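Local atomic coordinates of chlorella virus DNA ligase-adenylate (Chlorella virus, PDB entry 1FVI), a protein that probably seals nicks in duplex DNA in an ATP-dependent reaction, passing through an intermediate in which AMP is covalently attached to the enzyme. Residues 33-36 with 42-45; 232-237 with 243-248. The protein carries 1 engineered substitution. All coordinates share one frame; numbering follows the deposited sequence.

Contact 1: 33-36 with 42-45; sequences VKQT and TFKP
Phe43 lies at the centre of the small interface between 33-36 and 42-45, meeting Val33 at one end of its ring and Gln35 at the other. One methyl of the valine, CG2, comes up near the ring plane and lies 4.1 Å from Phe43 CE1. With CG1 anti to the backbone N (chi1 176°), CG2 falls beside that nitrogen and is the branch that touches the ring. On the CE2 side of the ring, the side chain of Gln35 reaches across; its amide plane stands almost upright to the ring, at 84°. The ring therefore bridges two residues whose side chains leave the same side of the chain, with Lys34 between them directed elsewhere.

The backbones themselves stay well apart, Val33 CA and Phe43 CA being 7.9 Å from each other, and no hydrogen bond joins the segments. What brings them together is the hairpin of strands 30-34 and 38-39, at one edge of a mixed sheet in the adenylation (nucleotidyltransferase) domain: Val33 pairs through its backbone with Leu39, and the chain then turns past Arg41, a residue of the AMP pocket. Phe43 has positive phi, in the left-handed region, and its ring is carried back toward the end of strand 30-34. Ile2 touches both Phe43 and Gln35, adding a third partner beside the pair. Farther out, the ammonium group of Lys34 is hydrogen-bonded to the carbonyl oxygens of Thr56 and Leu59, tying the strand to the C-terminal end of helix 49-58.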
ATOM      1  N   VAL A  33      -5.154  -1.554 -15.672  1.00 23.63           N
ATOM      2  CA  VAL A  33      -4.120  -1.467 -16.669  1.00 21.87           C
ATOM      3  C   VAL A  33      -4.587  -0.577 -17.811  1.00 18.20           C
ATOM      4  O   VAL A  33      -5.750  -0.606 -18.214  1.00 17.36           O
ATOM      5  CB  VAL A  33      -3.776  -2.851 -17.230  1.00 26.17           C
ATOM      6  CG1 VAL A  33      -2.738  -2.725 -18.349  1.00 31.48           C
ATOM      7  CG2 VAL A  33      -3.262  -3.762 -16.124  1.00 17.31           C
ATOM      8  N   LYS A  34      -3.661   0.232 -18.302  1.00 27.96           N
ATOM      9  CA  LYS A  34      -3.907   1.126 -19.427  1.00 31.05           C
ATOM     10  C   LYS A  34      -3.598   0.410 -20.737  1.00 27.94           C
ATOM     11  O   LYS A  34      -2.441   0.138 -21.068  1.00 29.95           O
ATOM     12  CB  LYS A  34      -3.038   2.384 -19.307  1.00 35.31           C
ATOM     13  CG  LYS A  34      -2.961   3.224 -20.556  1.00 37.20           C
ATOM     14  CD  LYS A  34      -4.319   3.626 -21.041  1.00 33.83           C
ATOM     15  CE  LYS A  34      -4.199   4.320 -22.387  1.00 48.09           C
ATOM     16  NZ  LYS A  34      -3.316   5.524 -22.347  1.00 45.12           N
ATOM     17  N   GLN A  35      -4.657   0.059 -21.444  1.00 31.00           N
ATOM     18  CA  GLN A  35      -4.540  -0.591 -22.732  1.00 37.50           C
ATOM     19  C   GLN A  35      -5.684  -0.055 -23.589  1.00 31.56           C
ATOM     20  O   GLN A  35      -6.802  -0.587 -23.549  1.00 23.26           O
ATOM     21  CB  GLN A  35      -4.616  -2.108 -22.585  1.00 43.27           C
ATOM     22  CG  GLN A  35      -4.240  -2.845 -23.851  1.00 46.37           C
ATOM     23  CD  GLN A  35      -3.478  -4.105 -23.564  1.00 29.19           C
ATOM     24  OE1 GLN A  35      -4.062  -5.171 -23.416  1.00 39.97           O
ATOM     25  NE2 GLN A  35      -2.165  -3.991 -23.475  1.00 22.44           N
ATOM     26  N   THR A  36      -5.389   1.056 -24.282  1.00 31.25           N
ATOM     27  CA  THR A  36      -6.305   1.796 -25.154  1.00 24.95           C
ATOM     28  C   THR A  36      -7.176   2.666 -24.241  1.00 28.83           C
ATOM     29  O   THR A  36      -7.374   3.852 -24.491  1.00 39.76           O
ATOM     30  CB  THR A  36      -7.160   0.853 -26.042  1.00 37.94           C
ATOM     31  OG1 THR A  36      -6.326  -0.180 -26.589  1.00 36.08           O
ATOM     32  CG2 THR A  36      -7.800   1.630 -27.202  1.00 32.82           C
ATOM     33  N   THR A  42     -10.124  -8.277 -15.059  1.00 24.86           N
ATOM     34  CA  THR A  42     -10.789  -9.167 -16.006  1.00 29.76           C
ATOM     35  C   THR A  42     -10.619  -8.594 -17.419  1.00 32.02           C
ATOM     36  O   THR A  42     -11.161  -9.116 -18.393  1.00 35.06           O
ATOM     37  CB  THR A  42     -12.277  -9.248 -15.722  1.00 23.03           C
ATOM     38  OG1 THR A  42     -12.884  -7.980 -16.012  1.00 27.26           O
ATOM     39  CG2 THR A  42     -12.512  -9.647 -14.269  1.00 30.77           C
ATOM     40  N   PHE A  43      -9.920  -7.468 -17.493  1.00 31.48           N
ATOM     41  CA  PHE A  43      -9.637  -6.780 -18.737  1.00 40.20           C
ATOM     42  C   PHE A  43     -10.825  -6.159 -19.458  1.00 46.84           C
ATOM     43  O   PHE A  43     -10.779  -5.876 -20.660  1.00 48.10           O
ATOM     44  CB  PHE A  43      -8.766  -7.640 -19.653  1.00 39.08           C
ATOM     45  CG  PHE A  43      -7.307  -7.318 -19.547  1.00 44.67           C
ATOM     46  CD1 PHE A  43      -6.788  -6.794 -18.361  1.00 28.76           C
ATOM     47  CD2 PHE A  43      -6.467  -7.448 -20.652  1.00 42.81           C
ATOM     48  CE1 PHE A  43      -5.463  -6.398 -18.281  1.00 31.66           C
ATOM     49  CE2 PHE A  43      -5.134  -7.051 -20.580  1.00 40.71           C
ATOM     50  CZ  PHE A  43      -4.631  -6.525 -19.391  1.00 36.63           C
ATOM     51  N   LYS A  44     -11.887  -5.932 -18.697  1.00 43.25           N
ATOM     52  CA  LYS A  44     -13.077  -5.278 -19.213  1.00 37.48           C
ATOM     53  C   LYS A  44     -12.901  -3.810 -18.815  1.00 38.10           C
ATOM     54  O   LYS A  44     -12.236  -3.502 -17.820  1.00 36.89           O
ATOM     55  CB  LYS A  44     -14.319  -5.915 -18.596  1.00 41.11           C
ATOM     56  CG  LYS A  44     -14.547  -7.352 -19.104  1.00 40.91           C
ATOM     57  CD  LYS A  44     -15.044  -7.331 -20.570  1.00 59.17           C
ATOM     58  CE  LYS A  44     -14.900  -8.667 -21.310  1.00 43.83           C
ATOM     59  NZ  LYS A  44     -13.538  -8.873 -21.890  1.00 56.03           N
ATOM     60  N   PRO A  45     -13.403  -2.877 -19.633  1.00 40.24           N
ATOM     61  CA  PRO A  45     -13.233  -1.465 -19.266  1.00 39.52           C
ATOM     62  C   PRO A  45     -13.776  -1.047 -17.895  1.00 38.34           C
ATOM     63  O   PRO A  45     -14.745  -1.632 -17.399  1.00 33.66           O
ATOM     64  CB  PRO A  45     -13.913  -0.720 -20.420  1.00 35.63           C
ATOM     65  CG  PRO A  45     -14.868  -1.736 -21.004  1.00 44.64           C
ATOM     66  CD  PRO A  45     -14.075  -3.009 -20.938  1.00 39.48           C
TER

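Contact 2: 232-237 with 243-248; sequences MGSIEV and VFSIGT
Val237 sets a methyl over the face of the Phe244 ring, its CG2 lying 3.7 Å from the ring centroid in a CH-pi contact. The approach is 23° off the ring normal, which shifts the methyl toward the rim; its distance to Phe244 CE2 is 3.5 Å. Both residues hold their reaching group between the backbone N and the carbonyl carbon (chi1 -62° to Val237 CG1, which leaves CG2 there, and 67° to Phe244 CG), so that ring and methyl overlap on one face of the paired strands. The same face continues with Ile235, whose CG1 packs 4.0 Å from Ile246 CB. Phe272 of strand 269-275 and Pro286 of strand 286-291 meet Phe244, and Phe288 of the latter touches Ile246.

Four backbone hydrogen bonds hold the strands that carry this apolar face, a reciprocal pair between Ile235 and Ile246 and another between Val237 and Phe244. In the tighter member of the first pair, Ile246 N to Ile235 O is 2.7 Å. Between them Glu236 and Ser245 form a non-hydrogen-bonded pair on the opposite face. There the glutamate, bent at chi2, turns back along its own strand and accepts a hydrogen bond from Ser234, OG to Glu236 OE2 being 2.7 Å. Thr200 and Ser198 of the adjacent strand add weak bonds to the carboxylate, and Ser245 comes nearest to it with CB, 3.3 Å from Glu236 OE2. At the far end Arg255 bonds the carbonyl oxygens of Gly233 and Gly247, joining the two chains where regular pairing stops. Gly233 and Ser234 together face Thr200 in a classic beta bulge, and the antiparallel hairpin of 232-237 and 244-246 supplies the edge strand of the five-stranded antiparallel sheet, as in the OB fold.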
ATOM      1  N   MET A 232      -1.784  12.460  20.758  1.00 36.86           N
ATOM      2  CA  MET A 232      -1.219  11.220  21.283  1.00 35.74           C
ATOM      3  C   MET A 232       0.053  10.800  20.530  1.00 34.98           C
ATOM      4  O   MET A 232       0.135  10.908  19.300  1.00 29.75           O
ATOM      5  CB  MET A 232      -2.278  10.105  21.281  1.00 33.51           C
ATOM      6  CG  MET A 232      -1.761   8.721  21.688  1.00 27.85           C
ATOM      7  SD  MET A 232      -1.057   7.737  20.317  1.00 26.66           S
ATOM      8  CE  MET A 232      -2.564   7.250  19.562  1.00 16.83           C
ATOM      9  N   GLY A 233       1.068  10.407  21.296  1.00 21.50           N
ATOM     10  CA  GLY A 233       2.322   9.972  20.709  1.00 17.99           C
ATOM     11  C   GLY A 233       2.331   8.458  20.676  1.00 30.30           C
ATOM     12  O   GLY A 233       2.717   7.846  19.680  1.00 30.73           O
ATOM     13  N   SER A 234       1.907   7.847  21.779  1.00 31.37           N
ATOM     14  CA  SER A 234       1.844   6.396  21.866  1.00 30.06           C
ATOM     15  C   SER A 234       0.788   5.982  22.875  1.00 31.65           C
ATOM     16  O   SER A 234       0.392   6.769  23.744  1.00 22.09           O
ATOM     17  CB  SER A 234       3.200   5.795  22.281  1.00 27.18           C
ATOM     18  OG  SER A 234       3.461   5.976  23.669  1.00 31.24           O
ATOM     19  N   ILE A 235       0.279   4.770  22.691  1.00 27.21           N
ATOM     20  CA  ILE A 235      -0.687   4.197  23.604  1.00 28.93           C
ATOM     21  C   ILE A 235      -0.038   2.954  24.210  1.00 30.44           C
ATOM     22  O   ILE A 235       0.716   2.245  23.534  1.00 27.63           O
ATOM     23  CB  ILE A 235      -2.011   3.827  22.920  1.00 24.63           C
ATOM     24  CG1 ILE A 235      -1.784   2.836  21.769  1.00 24.25           C
ATOM     25  CG2 ILE A 235      -2.720   5.078  22.465  1.00 23.22           C
ATOM     26  CD1 ILE A 235      -3.090   2.220  21.233  1.00 23.62           C
ATOM     27  N   GLU A 236      -0.240   2.770  25.513  1.00 28.29           N
ATOM     28  CA  GLU A 236       0.307   1.628  26.228  1.00 21.12           C
ATOM     29  C   GLU A 236      -0.830   0.639  26.341  1.00 25.36           C
ATOM     30  O   GLU A 236      -1.951   1.010  26.710  1.00 25.76           O
ATOM     31  CB  GLU A 236       0.849   2.052  27.593  1.00 25.74           C
ATOM     32  CG  GLU A 236       2.090   2.946  27.507  1.00 27.85           C
ATOM     33  CD  GLU A 236       1.862   4.240  26.715  1.00 35.57           C
ATOM     34  OE1 GLU A 236       0.858   4.934  26.990  1.00 39.80           O
ATOM     35  OE2 GLU A 236       2.684   4.561  25.820  1.00 31.81           O
ATOM     36  N   VAL A 237      -0.544  -0.614  25.987  1.00 26.79           N
ATOM     37  CA  VAL A 237      -1.562  -1.654  25.976  1.00 31.90           C
ATOM     38  C   VAL A 237      -1.228  -2.897  26.780  1.00 28.80           C
ATOM     39  O   VAL A 237      -0.063  -3.209  26.982  1.00 27.52           O
ATOM     40  CB  VAL A 237      -1.895  -2.053  24.518  1.00 31.29           C
ATOM     41  CG1 VAL A 237      -2.459  -0.839  23.770  1.00 25.37           C
ATOM     42  CG2 VAL A 237      -0.640  -2.580  23.818  1.00 21.33           C
ATOM     43  N   VAL A 243       2.645  -5.693  29.008  1.00 37.35           N
ATOM     44  CA  VAL A 243       2.463  -4.296  28.673  1.00 33.79           C
ATOM     45  C   VAL A 243       3.562  -3.767  27.764  1.00 32.74           C
ATOM     46  O   VAL A 243       4.735  -4.089  27.935  1.00 39.35           O
ATOM     47  CB  VAL A 243       2.367  -3.440  29.955  1.00 37.41           C
ATOM     48  CG1 VAL A 243       2.154  -1.957  29.617  1.00 25.70           C
ATOM     49  CG2 VAL A 243       1.228  -3.973  30.843  1.00 33.98           C
ATOM     50  N   PHE A 244       3.150  -2.999  26.760  1.00 34.69           N
ATOM     51  CA  PHE A 244       4.060  -2.371  25.804  1.00 29.15           C
ATOM     52  C   PHE A 244       3.315  -1.250  25.087  1.00 25.19           C
ATOM     53  O   PHE A 244       2.081  -1.199  25.101  1.00 24.36           O
ATOM     54  CB  PHE A 244       4.573  -3.390  24.787  1.00 35.02           C
ATOM     55  CG  PHE A 244       3.511  -3.916  23.878  1.00 42.76           C
ATOM     56  CD1 PHE A 244       3.432  -3.473  22.549  1.00 32.83           C
ATOM     57  CD2 PHE A 244       2.566  -4.822  24.353  1.00 27.81           C
ATOM     58  CE1 PHE A 244       2.424  -3.921  21.709  1.00 33.47           C
ATOM     59  CE2 PHE A 244       1.547  -5.281  23.518  1.00 48.01           C
ATOM     60  CZ  PHE A 244       1.474  -4.830  22.192  1.00 46.68           C
ATOM     61  N   SER A 245       4.053  -0.346  24.459  1.00 19.49           N
ATOM     62  CA  SER A 245       3.390   0.738  23.764  1.00 29.89           C
ATOM     63  C   SER A 245       3.352   0.570  22.258  1.00 32.51           C
ATOM     64  O   SER A 245       4.127  -0.201  21.680  1.00 26.62           O
ATOM     65  CB  SER A 245       4.013   2.089  24.120  1.00 32.07           C
ATOM     66  OG  SER A 245       5.401   2.086  23.888  1.00 39.02           O
ATOM     67  N   ILE A 246       2.391   1.258  21.649  1.00 26.04           N
ATOM     68  CA  ILE A 246       2.238   1.271  20.213  1.00 24.65           C
ATOM     69  C   ILE A 246       2.268   2.738  19.826  1.00 24.86           C
ATOM     70  O   ILE A 246       1.391   3.511  20.212  1.00 25.09           O
ATOM     71  CB  ILE A 246       0.915   0.614  19.751  1.00 23.19           C
ATOM     72  CG1 ILE A 246       0.849  -0.842  20.245  1.00 30.18           C
ATOM     73  CG2 ILE A 246       0.822   0.660  18.223  1.00 20.91           C
ATOM     74  CD1 ILE A 246      -0.350  -1.645  19.732  1.00 28.04           C
ATOM     75  N   GLY A 247       3.305   3.120  19.089  1.00 23.44           N
ATOM     76  CA  GLY A 247       3.451   4.498  18.661  1.00 19.13           C
ATOM     77  C   GLY A 247       3.326   4.716  17.160  1.00 24.97           C
ATOM     78  O   GLY A 247       3.529   5.833  16.693  1.00 25.54           O
ATOM     79  N   THR A 248       3.053   3.661  16.392  1.00 27.23           N
ATOM     80  CA  THR A 248       2.884   3.807  14.938  1.00 35.57           C
ATOM     81  C   THR A 248       1.568   3.197  14.459  1.00 27.22           C
ATOM     82  O   THR A 248       1.006   2.317  15.112  1.00 29.43           O
ATOM     83  CB  THR A 248       4.042   3.160  14.112  1.00 33.71           C
ATOM     84  OG1 THR A 248       4.015   1.728  14.249  1.00 35.19           O
ATOM     85  CG2 THR A 248       5.383   3.691  14.577  1.00 53.69           C
TER

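The two contacts lie on opposite sides of the chain's centre, their own centres 44 Å apart, and share no element: contact 1 belongs to the adenylation domain, contact 2 to the OB domain. Both join parts of the chain close in sequence, yet by different means. In contact 1 a loop returns to a strand end through side chains alone, burying 111 Å². Contact 2 is a true hairpin with backbone pairing and 418 Å² buried; one of its faces turns inward to apolar packing while the other carries serines and a glutamate. Both are partly buried, and neither forms an annotated site.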